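Local structure of cytokinesis protein 2 (Saccharomyces cerevisiae, 4WPE) at residues P18-V23 against R131-K136; L27-Q32 against E221-R226; Q154-D159 against L181-N186; N165-A170 against E174-E179. The protein serves as the F-BAR domain of a cytokinesis protein that forms a ring at the division site and mediates the cytoskeletal rearrangements required for cytokinesis. One frame throughout, in Å; residues are numbered along the deposited sequence.

Interaction 1 of 4, residues P18-V23 against R131-K136; sequences PNDNGV and RLRMDK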
loop_
_atom_site.group_PDB
_atom_site.type_symbol
_atom_site.label_atom_id
_atom_site.label_comp_id
_atom_site.label_asym_id
_atom_site.label_seq_id
_atom_site.Cartn_x
_atom_site.Cartn_y
_atom_site.Cartn_z
ATOM N N PRO A 18 -29.626 -43.952 14.276
ATOM C CA PRO A 18 -30.777 -44.721 13.780
ATOM C C PRO A 18 -31.855 -43.851 13.133
ATOM O O PRO A 18 -32.871 -44.377 12.678
ATOM C CB PRO A 18 -31.313 -45.399 15.045
ATOM C CG PRO A 18 -30.924 -44.482 16.144
ATOM C CD PRO A 18 -29.589 -43.910 15.749
ATOM N N ASN A 19 -31.638 -42.541 13.101
ATOM C CA ASN A 19 -32.531 -41.637 12.384
ATOM C C ASN A 19 -31.762 -40.803 11.366
ATOM O O ASN A 19 -32.272 -39.803 10.856
ATOM C CB ASN A 19 -33.281 -40.728 13.356
ATOM C CG ASN A 19 -34.326 -41.476 14.163
ATOM O OD1 ASN A 19 -35.401 -41.802 13.659
ATOM N ND2 ASN A 19 -34.015 -41.749 15.424
ATOM N N ASP A 20 -30.533 -41.231 11.083
ATOM C CA ASP A 20 -29.672 -40.585 10.097
ATOM C C ASP A 20 -29.460 -39.108 10.426
ATOM O O ASP A 20 -29.464 -38.253 9.539
ATOM C CB ASP A 20 -30.259 -40.749 8.690
ATOM C CG ASP A 20 -30.231 -42.195 8.208
ATOM O OD1 ASP A 20 -29.469 -43.003 8.781
ATOM O OD2 ASP A 20 -30.985 -42.529 7.266
ATOM N N ASN A 21 -29.279 -38.819 11.711
ATOM C CA ASN A 21 -29.002 -37.462 12.164
ATOM C C ASN A 21 -27.614 -37.015 11.738
ATOM O O ASN A 21 -27.441 -35.922 11.200
ATOM C CB ASN A 21 -29.131 -37.361 13.684
ATOM C CG ASN A 21 -30.491 -37.794 14.182
ATOM O OD1 ASN A 21 -31.510 -37.536 13.543
ATOM N ND2 ASN A 21 -30.515 -38.460 15.331
ATOM N N GLY A 22 -26.630 -37.878 11.979
ATOM C CA GLY A 22 -25.245 -37.601 11.639
ATOM C C GLY A 22 -25.044 -37.299 10.168
ATOM O O GLY A 22 -24.080 -36.636 9.787
ATOM N N VAL A 23 -25.964 -37.786 9.341
ATOM C CA VAL A 23 -25.937 -37.516 7.909
ATOM C C VAL A 23 -26.120 -36.026 7.629
ATOM O O VAL A 23 -25.271 -35.393 7.004
ATOM C CB VAL A 23 -27.031 -38.314 7.168
ATOM C CG1 VAL A 23 -27.099 -37.905 5.703
ATOM C CG2 VAL A 23 -26.774 -39.809 7.299
ATOM N N ARG A 131 -31.473 -39.817 -2.413
ATOM C CA ARG A 131 -32.077 -40.921 -3.147
ATOM C C ARG A 131 -32.006 -42.232 -2.360
ATOM O O ARG A 131 -32.973 -42.998 -2.337
ATOM C CB ARG A 131 -31.402 -41.087 -4.512
ATOM N N LEU A 132 -30.874 -42.484 -1.705
ATOM C CA LEU A 132 -30.689 -43.744 -0.984
ATOM C C LEU A 132 -31.550 -43.851 0.282
ATOM O O LEU A 132 -32.233 -44.844 0.470
ATOM C CB LEU A 132 -29.205 -43.960 -0.639
ATOM C CG LEU A 132 -28.249 -44.326 -1.783
ATOM C CD1 LEU A 132 -26.859 -44.639 -1.253
ATOM C CD2 LEU A 132 -28.780 -45.493 -2.587
ATOM N N ARG A 133 -31.536 -42.839 1.141
ATOM C CA ARG A 133 -32.297 -42.913 2.386
ATOM C C ARG A 133 -33.812 -42.771 2.151
ATOM O O ARG A 133 -34.612 -43.124 3.039
ATOM C CB ARG A 133 -31.840 -41.861 3.400
ATOM C CG ARG A 133 -31.075 -40.675 2.843
ATOM C CD ARG A 133 -30.827 -39.599 3.916
ATOM N NE ARG A 133 -32.052 -39.160 4.587
ATOM C CZ ARG A 133 -32.087 -38.333 5.628
ATOM N NH1 ARG A 133 -30.959 -37.859 6.137
ATOM N NH2 ARG A 133 -33.249 -37.984 6.166
HETATM N N MSE A 134 -34.214 -42.283 0.977
HETATM C CA MSE A 134 -35.619 -42.320 0.611
HETATM C C MSE A 134 -36.036 -43.759 0.318
HETATM O O MSE A 134 -37.184 -44.143 0.558
HETATM C CB MSE A 134 -35.875 -41.422 -0.586
HETATM C CG MSE A 134 -36.011 -39.945 -0.246
HETATM SE SE MSE A 134 -37.300 -39.616 1.181
HETATM C CE MSE A 134 -36.055 -39.275 2.639
ATOM N N ASP A 135 -35.092 -44.550 -0.191
ATOM C CA ASP A 135 -35.366 -45.950 -0.493
ATOM C C ASP A 135 -35.684 -46.724 0.785
ATOM O O ASP A 135 -36.478 -47.660 0.761
ATOM C CB ASP A 135 -34.183 -46.585 -1.224
ATOM C CG ASP A 135 -34.503 -47.966 -1.768
ATOM O OD1 ASP A 135 -35.074 -48.049 -2.877
ATOM O OD2 ASP A 135 -34.188 -48.968 -1.088
ATOM N N LYS A 136 -35.070 -46.332 1.898
ATOM C CA LYS A 136 -35.385 -46.938 3.188
ATOM C C LYS A 136 -36.747 -46.470 3.674
ATOM O O LYS A 136 -37.503 -47.235 4.272
ATOM C CB LYS A 136 -34.327 -46.600 4.238
ATOM C CG LYS A 136 -32.942 -47.147 3.956
ATOM C CD LYS A 136 -32.136 -47.281 5.243
ATOM C CE LYS A 136 -32.108 -45.979 6.028
ATOM N NZ LYS A 136 -31.441 -46.148 7.351
#
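D20 and K136 face each other across this contact, with R133 reaching across beside them to V23. The charged interactions come first. D20 and K136 approach from opposite directions, and OD2 of D20 lies 3.6 Å from NZ of K136. This is a long salt bridge, without a hydrogen bond. OD1 of D20 is a little farther from the same NZ, at 4.0 Å, so the ammonium sits nearer one oxygen of the carboxylate. K136 gets there along a chain that bends at its third torsion (chi3 -53°). A second positive charge is close but not bonded: NE of R133 is 4.4 Å from OD2 of D20. That oxygen stands well out of the guanidinium plane, and no N-H points at it. The two cations would still be expected to stabilise the charged form of D20.

The R133 chain bends at chi3 (-54°), and NH1 at its end comes within 3.7 Å of O of D20. Two van der Waals contacts go with this. CB of D20 lies over one face of the R133 guanidinium, 3.9 Å from NH1. CG1 of V23 meets the same group at its edge, in plane, also 3.9 Å from NH1.

D20 is the N-cap residue of helix 21-35, but its side chain makes no capping bond and turns instead to helix 76-162. Helix 170-259 adds W208, which packs on D20 and V23 and makes a cation-pi contact with K136. N21 packs on T277 of the second subunit. The start of helix 21-35 thus packs on two long helices of the F-BAR domain, 76-162 and 170-259.

Interaction 2 of 4, residues L27-Q32 against E221-R226; sequences LGHISQ and EMENAR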
loop_
_atom_site.group_PDB
_atom_site.type_symbol
_atom_site.label_atom_id
_atom_site.label_comp_id
_atom_site.label_asym_id
_atom_site.label_seq_id
_atom_site.Cartn_x
_atom_site.Cartn_y
_atom_site.Cartn_z
ATOM N N LEU A 27 -23.574 -33.213 6.127
ATOM C CA LEU A 27 -23.963 -32.522 4.903
ATOM C C LEU A 27 -24.083 -31.023 5.149
ATOM O O LEU A 27 -23.752 -30.211 4.284
ATOM C CB LEU A 27 -25.280 -33.077 4.359
ATOM C CG LEU A 27 -25.207 -34.478 3.750
ATOM C CD1 LEU A 27 -26.567 -34.909 3.225
ATOM C CD2 LEU A 27 -24.168 -34.514 2.646
ATOM N N GLY A 28 -24.550 -30.663 6.340
ATOM C CA GLY A 28 -24.666 -29.268 6.719
ATOM C C GLY A 28 -23.303 -28.628 6.888
ATOM O O GLY A 28 -23.084 -27.490 6.466
ATOM N N HIS A 29 -22.381 -29.371 7.496
ATOM C CA HIS A 29 -21.042 -28.864 7.772
ATOM C C HIS A 29 -20.234 -28.608 6.498
ATOM O O HIS A 29 -19.600 -27.561 6.356
ATOM C CB HIS A 29 -20.280 -29.832 8.678
ATOM C CG HIS A 29 -18.916 -29.361 9.051
ATOM N ND1 HIS A 29 -18.675 -28.088 9.558
ATOM C CD2 HIS A 29 -17.707 -29.961 8.999
ATOM C CE1 HIS A 29 -17.395 -27.947 9.794
ATOM N NE2 HIS A 29 -16.773 -29.073 9.464
ATOM N N ILE A 30 -20.253 -29.572 5.581
ATOM C CA ILE A 30 -19.523 -29.445 4.325
ATOM C C ILE A 30 -20.094 -28.299 3.490
ATOM O O ILE A 30 -19.350 -27.527 2.883
ATOM C CB ILE A 30 -19.556 -30.769 3.516
ATOM C CG1 ILE A 30 -18.389 -31.673 3.922
ATOM C CG2 ILE A 30 -19.479 -30.507 2.019
ATOM C CD1 ILE A 30 -18.543 -32.331 5.276
ATOM N N SER A 31 -21.419 -28.180 3.489
ATOM C CA SER A 31 -22.107 -27.147 2.721
ATOM C C SER A 31 -21.788 -25.742 3.226
ATOM O O SER A 31 -21.580 -24.823 2.436
ATOM C CB SER A 31 -23.619 -27.380 2.759
ATOM O OG SER A 31 -24.326 -26.198 2.435
ATOM N N GLN A 32 -21.754 -25.577 4.544
ATOM C CA GLN A 32 -21.486 -24.266 5.119
ATOM C C GLN A 32 -20.018 -23.902 4.927
ATOM O O GLN A 32 -19.660 -22.725 4.890
ATOM C CB GLN A 32 -21.861 -24.230 6.604
ATOM C CG GLN A 32 -20.738 -24.620 7.556
ATOM C CD GLN A 32 -20.955 -24.089 8.963
ATOM O OE1 GLN A 32 -21.992 -23.493 9.261
ATOM N NE2 GLN A 32 -19.972 -24.294 9.832
ATOM N N GLU A 221 -13.157 -36.730 2.746
ATOM C CA GLU A 221 -12.143 -36.389 1.758
ATOM C C GLU A 221 -12.394 -34.990 1.207
ATOM O O GLU A 221 -11.453 -34.253 0.916
ATOM C CB GLU A 221 -12.126 -37.414 0.622
ATOM C CG GLU A 221 -11.219 -37.047 -0.541
ATOM C CD GLU A 221 -11.249 -38.079 -1.651
ATOM O OE1 GLU A 221 -10.735 -39.199 -1.438
ATOM O OE2 GLU A 221 -11.791 -37.772 -2.732
HETATM N N MSE A 222 -13.667 -34.632 1.070
HETATM C CA MSE A 222 -14.046 -33.302 0.600
HETATM C C MSE A 222 -13.559 -32.216 1.550
HETATM O O MSE A 222 -12.882 -31.272 1.141
HETATM C CB MSE A 222 -15.562 -33.191 0.445
HETATM C CG MSE A 222 -16.143 -33.965 -0.717
HETATM SE SE MSE A 222 -17.873 -33.229 -1.212
HETATM C CE MSE A 222 -17.282 -31.456 -1.764
ATOM N N GLU A 223 -13.922 -32.356 2.821
ATOM C CA GLU A 223 -13.542 -31.384 3.832
ATOM C C GLU A 223 -12.027 -31.316 3.976
ATOM O O GLU A 223 -11.458 -30.230 4.071
ATOM C CB GLU A 223 -14.192 -31.722 5.177
ATOM C CG GLU A 223 -13.874 -30.736 6.295
ATOM C CD GLU A 223 -14.582 -29.393 6.139
ATOM O OE1 GLU A 223 -15.380 -29.230 5.190
ATOM O OE2 GLU A 223 -14.335 -28.496 6.975
ATOM N N ASN A 224 -11.376 -32.476 3.981
ATOM C CA ASN A 224 -9.921 -32.526 4.082
ATOM C C ASN A 224 -9.256 -31.795 2.920
ATOM O O ASN A 224 -8.256 -31.100 3.099
ATOM C CB ASN A 224 -9.431 -33.973 4.136
ATOM C CG ASN A 224 -7.968 -34.077 4.520
ATOM O OD1 ASN A 224 -7.080 -33.939 3.678
ATOM N ND2 ASN A 224 -7.711 -34.317 5.799
ATOM N N ALA A 225 -9.825 -31.952 1.729
ATOM C CA ALA A 225 -9.313 -31.277 0.544
ATOM C C ALA A 225 -9.639 -29.790 0.590
ATOM O O ALA A 225 -8.949 -28.980 -0.018
ATOM C CB ALA A 225 -9.880 -31.905 -0.719
ATOM N N ARG A 226 -10.699 -29.438 1.313
ATOM C CA ARG A 226 -11.089 -28.041 1.463
ATOM C C ARG A 226 -10.181 -27.310 2.454
ATOM O O ARG A 226 -9.680 -26.223 2.163
ATOM C CB ARG A 226 -12.544 -27.939 1.912
ATOM C CG ARG A 226 -13.009 -26.515 2.159
ATOM C CD ARG A 226 -14.363 -26.489 2.854
ATOM N NE ARG A 226 -14.603 -25.203 3.494
ATOM C CZ ARG A 226 -14.353 -24.947 4.774
ATOM N NH1 ARG A 226 -13.868 -25.899 5.560
ATOM N NH2 ARG A 226 -14.596 -23.742 5.269
HETATM O O HOH W 1 -16.875 -27.168 6.628
#
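The H29 ring and the E223 carboxylate meet with their planes 42° apart. OE2 of E223 is 3.5 Å from NE2 of H29 and approaches the ring obliquely. Water 1 lies over the centre of one ring face of H29, 3.3 Å above its plane. The same water also lies above one face of the R226 guanidinium, offset toward the rim. The H29 ring also stacks with F271 of the second subunit. Water 1 donates to O of H29 (2.8 Å) and, weakly, to OE2 of E223 (2.9 Å).

CG of E223 is anti to the backbone N. The bend at chi2 (73°) lets OE2 of E223 meet NH1 of R226 in a salt bridge of 3.0 Å. This buried polar cluster lies near the centre of the chain, in the helical core of the F-BAR domain. Segments 27-32 and 221-226 run roughly parallel here, at 27°.

CG1 of I30 lies 4.1 Å from OE1 of E223, the two side chains running in opposite directions. CG2 of I30 makes a loose apolar contact with CE of selenomethionine M222, at 4.5 Å. Y11 touches H29, I30 and E223, while R226 also forms a salt bridge with D74 of the second subunit.

Interaction 3 of 4, residues Q154-D159 against L181-N186; sequences QIRFRD and LKWESN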
loop_
_atom_site.group_PDB
_atom_site.type_symbol
_atom_site.label_atom_id
_atom_site.label_comp_id
_atom_site.label_asym_id
_atom_site.label_seq_id
_atom_site.Cartn_x
_atom_site.Cartn_y
_atom_site.Cartn_z
ATOM N N GLN A 154 -57.290 -60.231 7.556
ATOM C CA GLN A 154 -57.399 -61.274 8.573
ATOM C C GLN A 154 -58.639 -61.083 9.439
ATOM O O GLN A 154 -59.261 -62.053 9.872
ATOM C CB GLN A 154 -56.151 -61.298 9.453
ATOM C CG GLN A 154 -54.993 -62.070 8.862
ATOM C CD GLN A 154 -53.714 -61.881 9.647
ATOM O OE1 GLN A 154 -53.478 -60.820 10.221
ATOM N NE2 GLN A 154 -52.877 -62.911 9.674
ATOM N N ILE A 155 -58.994 -59.827 9.687
ATOM C CA ILE A 155 -60.159 -59.514 10.504
ATOM C C ILE A 155 -61.446 -59.792 9.735
ATOM O O ILE A 155 -62.397 -60.346 10.287
ATOM C CB ILE A 155 -60.135 -58.048 10.980
ATOM C CG1 ILE A 155 -59.170 -57.894 12.155
ATOM C CG2 ILE A 155 -61.513 -57.598 11.417
ATOM C CD1 ILE A 155 -58.876 -56.454 12.514
ATOM N N ARG A 156 -61.472 -59.428 8.457
ATOM C CA ARG A 156 -62.663 -59.654 7.644
ATOM C C ARG A 156 -62.866 -61.146 7.386
ATOM O O ARG A 156 -63.995 -61.604 7.202
ATOM C CB ARG A 156 -62.577 -58.885 6.323
ATOM C CG ARG A 156 -63.812 -59.036 5.442
ATOM C CD ARG A 156 -64.177 -57.736 4.746
ATOM N NE ARG A 156 -63.076 -56.777 4.745
ATOM C CZ ARG A 156 -63.192 -55.506 5.116
ATOM N NH1 ARG A 156 -64.366 -55.036 5.521
ATOM N NH2 ARG A 156 -62.135 -54.705 5.082
ATOM N N PHE A 157 -61.779 -61.910 7.393
ATOM C CA PHE A 157 -61.884 -63.358 7.266
ATOM C C PHE A 157 -62.518 -63.978 8.508
ATOM O O PHE A 157 -63.414 -64.809 8.396
ATOM C CB PHE A 157 -60.513 -63.987 7.012
ATOM C CG PHE A 157 -60.530 -65.492 7.006
ATOM C CD1 PHE A 157 -61.006 -66.190 5.907
ATOM C CD2 PHE A 157 -60.062 -66.210 8.096
ATOM C CE1 PHE A 157 -61.022 -67.576 5.897
ATOM C CE2 PHE A 157 -60.076 -67.596 8.094
ATOM C CZ PHE A 157 -60.555 -68.279 6.992
ATOM N N ARG A 158 -62.050 -63.574 9.687
ATOM C CA ARG A 158 -62.572 -64.111 10.943
ATOM C C ARG A 158 -64.031 -63.717 11.141
ATOM O O ARG A 158 -64.818 -64.480 11.707
ATOM C CB ARG A 158 -61.732 -63.632 12.129
ATOM N N ASP A 159 -64.391 -62.526 10.674
ATOM C CA ASP A 159 -65.774 -62.069 10.752
ATOM C C ASP A 159 -66.689 -62.926 9.889
ATOM O O ASP A 159 -67.789 -63.285 10.301
ATOM C CB ASP A 159 -65.889 -60.605 10.327
ATOM C CG ASP A 159 -65.286 -59.656 11.339
ATOM O OD1 ASP A 159 -64.566 -60.125 12.247
ATOM O OD2 ASP A 159 -65.534 -58.436 11.226
ATOM N N LEU A 181 -63.471 -67.539 1.064
ATOM C CA LEU A 181 -62.268 -67.968 0.360
ATOM C C LEU A 181 -61.555 -66.766 -0.272
ATOM O O LEU A 181 -60.326 -66.737 -0.354
ATOM C CB LEU A 181 -62.618 -69.020 -0.702
ATOM C CG LEU A 181 -61.612 -70.122 -1.076
ATOM C CD1 LEU A 181 -62.192 -71.014 -2.164
ATOM C CD2 LEU A 181 -60.240 -69.597 -1.507
ATOM N N LYS A 182 -62.328 -65.776 -0.715
ATOM C CA LYS A 182 -61.754 -64.565 -1.288
ATOM C C LYS A 182 -60.830 -63.880 -0.290
ATOM O O LYS A 182 -59.742 -63.424 -0.646
ATOM C CB LYS A 182 -62.851 -63.591 -1.727
ATOM C CG LYS A 182 -62.312 -62.234 -2.176
ATOM C CD LYS A 182 -63.431 -61.240 -2.449
ATOM C CE LYS A 182 -62.870 -59.852 -2.738
ATOM N NZ LYS A 182 -63.949 -58.825 -2.811
ATOM N N TRP A 183 -61.266 -63.823 0.966
ATOM C CA TRP A 183 -60.495 -63.150 2.004
ATOM C C TRP A 183 -59.548 -64.105 2.717
ATOM O O TRP A 183 -58.663 -63.678 3.460
ATOM C CB TRP A 183 -61.434 -62.466 2.996
ATOM C CG TRP A 183 -62.003 -61.229 2.402
ATOM C CD1 TRP A 183 -63.248 -61.069 1.873
ATOM C CD2 TRP A 183 -61.325 -59.983 2.223
ATOM N NE1 TRP A 183 -63.397 -59.789 1.394
ATOM C CE2 TRP A 183 -62.226 -59.102 1.597
ATOM C CE3 TRP A 183 -60.043 -59.522 2.542
ATOM C CZ2 TRP A 183 -61.891 -57.788 1.284
ATOM C CZ3 TRP A 183 -59.710 -58.217 2.231
ATOM C CH2 TRP A 183 -60.630 -57.365 1.609
ATOM N N GLU A 184 -59.736 -65.397 2.482
ATOM C CA GLU A 184 -58.732 -66.385 2.845
ATOM C C GLU A 184 -57.545 -66.206 1.906
ATOM O O GLU A 184 -56.391 -66.191 2.331
ATOM C CB GLU A 184 -59.299 -67.801 2.748
ATOM C CG GLU A 184 -58.367 -68.897 3.228
ATOM C CD GLU A 184 -58.955 -70.279 3.013
ATOM O OE1 GLU A 184 -59.125 -71.020 4.004
ATOM O OE2 GLU A 184 -59.253 -70.621 1.850
ATOM N N SER A 185 -57.851 -66.047 0.621
ATOM C CA SER A 185 -56.838 -65.836 -0.402
ATOM C C SER A 185 -56.079 -64.542 -0.150
ATOM O O SER A 185 -54.849 -64.516 -0.185
ATOM C CB SER A 185 -57.474 -65.804 -1.793
ATOM O OG SER A 185 -58.035 -67.061 -2.128
ATOM N N ASN A 186 -56.827 -63.473 0.103
ATOM C CA ASN A 186 -56.245 -62.164 0.369
ATOM C C ASN A 186 -55.293 -62.193 1.559
ATOM O O ASN A 186 -54.194 -61.645 1.496
ATOM C CB ASN A 186 -57.354 -61.138 0.603
ATOM C CG ASN A 186 -57.955 -60.629 -0.692
ATOM O OD1 ASN A 186 -57.565 -61.058 -1.781
ATOM N ND2 ASN A 186 -58.923 -59.726 -0.582
#
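W183 and F157 mark the closest backbone approach, 5.4 Å between their CA atoms, where segments 154-159 and 181-186 run antiparallel at 151° with their axes 8.7 Å apart. The same two residues bury the most surface. R156 lies across one face of the W183 indole. CG of R156 sits almost on the normal of the five-membered ring of W183, 4.0 Å from its centroid, in a CH-pi contact. The chain then passes toward the six-membered ring, and NE of R156 comes within 3.8 Å of CZ2 of W183. R156 leaves the backbone with CG anti to N (chi1 -178°) and bends at its second and third torsions, which keeps the aliphatic part against the indole. The guanidinium itself is tilted 46° to the ring plane. Its CZ is 5.0 Å from the six-membered centroid, a long cation-pi pair and at most weakly attractive. The opposite face of the indole carries ND2 of N186, from the same helix as W183.

F157 packs on E184. Its ring points the same way as E184 and lies beside it, and CE1 of F157 touches CB of E184 at 3.6 Å. CB of F157 also faces CB of W183 at 4.4 Å. A153 and L160 also touch W183, and L180 touches F157.

No hydrogen bond joins the two segments, so packing holds them together. Such antiparallel pairing of long helices is characteristic of the extended arms of F-BAR domains, and this part of the chain is predicted to be coiled coil.

Interaction 4 of 4, residues N165-A170 against E174-E179; sequences NNMIGA and EHNKRE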
loop_
_atom_site.group_PDB
_atom_site.type_symbol
_atom_site.label_atom_id
_atom_site.label_comp_id
_atom_site.label_asym_id
_atom_site.label_seq_id
_atom_site.Cartn_x
_atom_site.Cartn_y
_atom_site.Cartn_z
ATOM N N ASN A 165 -72.744 -69.323 10.204
ATOM C CA ASN A 165 -73.889 -70.035 10.762
ATOM C C ASN A 165 -75.204 -69.265 10.695
ATOM O O ASN A 165 -76.273 -69.836 10.919
ATOM C CB ASN A 165 -73.603 -70.420 12.212
ATOM C CG ASN A 165 -72.759 -71.670 12.322
ATOM O OD1 ASN A 165 -72.962 -72.635 11.584
ATOM N ND2 ASN A 165 -71.801 -71.660 13.241
ATOM N N ASN A 166 -75.128 -67.974 10.389
ATOM C CA ASN A 166 -76.323 -67.138 10.341
ATOM C C ASN A 166 -76.897 -67.025 8.933
ATOM O O ASN A 166 -77.746 -66.175 8.665
ATOM C CB ASN A 166 -76.018 -65.740 10.884
ATOM C CG ASN A 166 -75.262 -65.774 12.195
ATOM O OD1 ASN A 166 -75.488 -66.645 13.038
ATOM N ND2 ASN A 166 -74.350 -64.822 12.373
HETATM N N MSE A 167 -76.431 -67.884 8.032
HETATM C CA MSE A 167 -76.860 -67.823 6.640
HETATM C C MSE A 167 -78.039 -68.755 6.390
HETATM O O MSE A 167 -77.976 -69.946 6.700
HETATM C CB MSE A 167 -75.699 -68.171 5.707
HETATM C CG MSE A 167 -74.496 -67.239 5.822
HETATM SE SE MSE A 167 -74.835 -65.424 5.173
HETATM C CE MSE A 167 -75.428 -64.599 6.827
ATOM N N ILE A 168 -79.108 -68.205 5.818
ATOM C CA ILE A 168 -80.354 -68.942 5.654
ATOM C C ILE A 168 -80.512 -69.540 4.255
ATOM O O ILE A 168 -80.546 -70.762 4.097
ATOM C CB ILE A 168 -81.569 -68.042 5.958
ATOM C CG1 ILE A 168 -81.524 -67.553 7.409
ATOM C CG2 ILE A 168 -82.864 -68.792 5.712
ATOM C CD1 ILE A 168 -81.208 -68.643 8.417
ATOM N N GLY A 169 -80.608 -68.681 3.245
ATOM C CA GLY A 169 -80.823 -69.133 1.881
ATOM C C GLY A 169 -79.635 -69.860 1.279
ATOM O O GLY A 169 -78.539 -69.840 1.831
ATOM N N ALA A 170 -79.855 -70.511 0.142
ATOM C CA ALA A 170 -78.772 -71.179 -0.571
ATOM C C ALA A 170 -77.888 -70.146 -1.265
ATOM O O ALA A 170 -76.685 -70.353 -1.437
ATOM C CB ALA A 170 -79.326 -72.173 -1.576
ATOM N N GLU A 174 -73.961 -69.530 -0.162
ATOM C CA GLU A 174 -72.942 -69.537 -1.206
ATOM C C GLU A 174 -72.163 -68.226 -1.234
ATOM O O GLU A 174 -70.932 -68.221 -1.323
ATOM C CB GLU A 174 -73.584 -69.799 -2.570
ATOM C CG GLU A 174 -72.620 -69.736 -3.741
ATOM C CD GLU A 174 -73.328 -69.536 -5.067
ATOM O OE1 GLU A 174 -74.407 -70.137 -5.262
ATOM O OE2 GLU A 174 -72.810 -68.775 -5.913
ATOM N N HIS A 175 -72.891 -67.117 -1.148
ATOM C CA HIS A 175 -72.289 -65.792 -1.158
ATOM C C HIS A 175 -71.272 -65.610 -0.037
ATOM O O HIS A 175 -70.238 -64.965 -0.220
ATOM C CB HIS A 175 -73.367 -64.717 -1.046
ATOM C CG HIS A 175 -72.826 -63.345 -0.823
ATOM N ND1 HIS A 175 -72.161 -62.635 -1.805
ATOM C CD2 HIS A 175 -72.836 -62.544 0.268
ATOM C CE1 HIS A 175 -71.794 -61.465 -1.328
ATOM N NE2 HIS A 175 -72.192 -61.381 -0.068
ATOM N N ASN A 176 -71.571 -66.182 1.124
ATOM C CA ASN A 176 -70.691 -66.071 2.280
ATOM C C ASN A 176 -69.500 -67.014 2.163
ATOM O O ASN A 176 -68.409 -66.708 2.642
ATOM C CB ASN A 176 -71.461 -66.359 3.569
ATOM C CG ASN A 176 -70.696 -65.942 4.807
ATOM O OD1 ASN A 176 -70.664 -64.763 5.158
ATOM N ND2 ASN A 176 -70.073 -66.907 5.475
ATOM N N LYS A 177 -69.711 -68.162 1.526
ATOM C CA LYS A 177 -68.627 -69.111 1.307
ATOM C C LYS A 177 -67.630 -68.542 0.297
ATOM O O LYS A 177 -66.428 -68.786 0.398
ATOM C CB LYS A 177 -69.171 -70.462 0.829
ATOM N N ARG A 178 -68.135 -67.779 -0.670
ATOM C CA ARG A 178 -67.283 -67.120 -1.660
ATOM C C ARG A 178 -66.415 -66.058 -1.006
ATOM O O ARG A 178 -65.203 -66.000 -1.228
ATOM C CB ARG A 178 -68.120 -66.478 -2.769
ATOM C CG ARG A 178 -68.649 -67.447 -3.807
ATOM C CD ARG A 178 -69.242 -66.694 -4.984
ATOM N NE ARG A 178 -70.039 -67.559 -5.849
ATOM C CZ ARG A 178 -69.549 -68.237 -6.883
ATOM N NH1 ARG A 178 -68.257 -68.159 -7.179
ATOM N NH2 ARG A 178 -70.348 -68.998 -7.618
ATOM N N GLU A 179 -67.057 -65.211 -0.209
ATOM C CA GLU A 179 -66.366 -64.171 0.537
ATOM C C GLU A 179 -65.319 -64.768 1.466
ATOM O O GLU A 179 -64.246 -64.199 1.659
ATOM C CB GLU A 179 -67.368 -63.340 1.335
ATOM C CG GLU A 179 -68.231 -62.440 0.470
ATOM C CD GLU A 179 -67.401 -61.476 -0.356
ATOM O OE1 GLU A 179 -66.669 -60.660 0.243
ATOM O OE2 GLU A 179 -67.481 -61.534 -1.602
#
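Selenomethionine M167 and N176 meet through side chains whose first torsions differ. M167 has CG anti to its carbonyl carbon (chi1 -60°) and bends again at its second and third torsions, which folds its selenium back toward helix 174-179. N176 has CG anti to the backbone N (chi1 -166°). The two side chains cross at about a right angle. SE of M167 and CB of N176 are 3.9 Å apart, and CG of M167 is at the same distance from that CB. ND2 of N176 is hydrogen-bonded to O of L160, near the end of helix 76-162.

The other link is a backbone bond. N of E174 donates to O of A170 over 3.1 Å, with an N-H...O angle of 161°. This is the i to i+4 bond of the first turn of helix 170-259, which G169 precedes as N-cap. One turn on, R178 grips E174 side-on in a salt bridge. Its two hydrogen bonds, from NE and NH2 of R178, are both 3.0 Å to OE2 of E174, in the guanidinium plane.

The M167-N176 packing and the N176-L160 bond tie together the connection between helices 76-162 and 170-259, a helical hairpin consistent with the tip of an F-BAR arm.

The four contacts are spread along one elongated F-BAR chain. Interactions 1 and 2 both use helix 21-35, and their centres are 18 Å apart. They pair it with helix 76-162 and helix 170-259 respectively, and both touch the second subunit. Interactions 3 and 4 belong to the distal end, with centres 14 Å apart, and no other chain of the assembly touches their segments. Interaction 4 is nested within the loop closed by interaction 3, and both lie within the loop closed by interaction 2. From interaction 2, about 7 Å from the centre of the chain, to interaction 4 the centres are 68 Å apart. Helix 170-259 spans that distance.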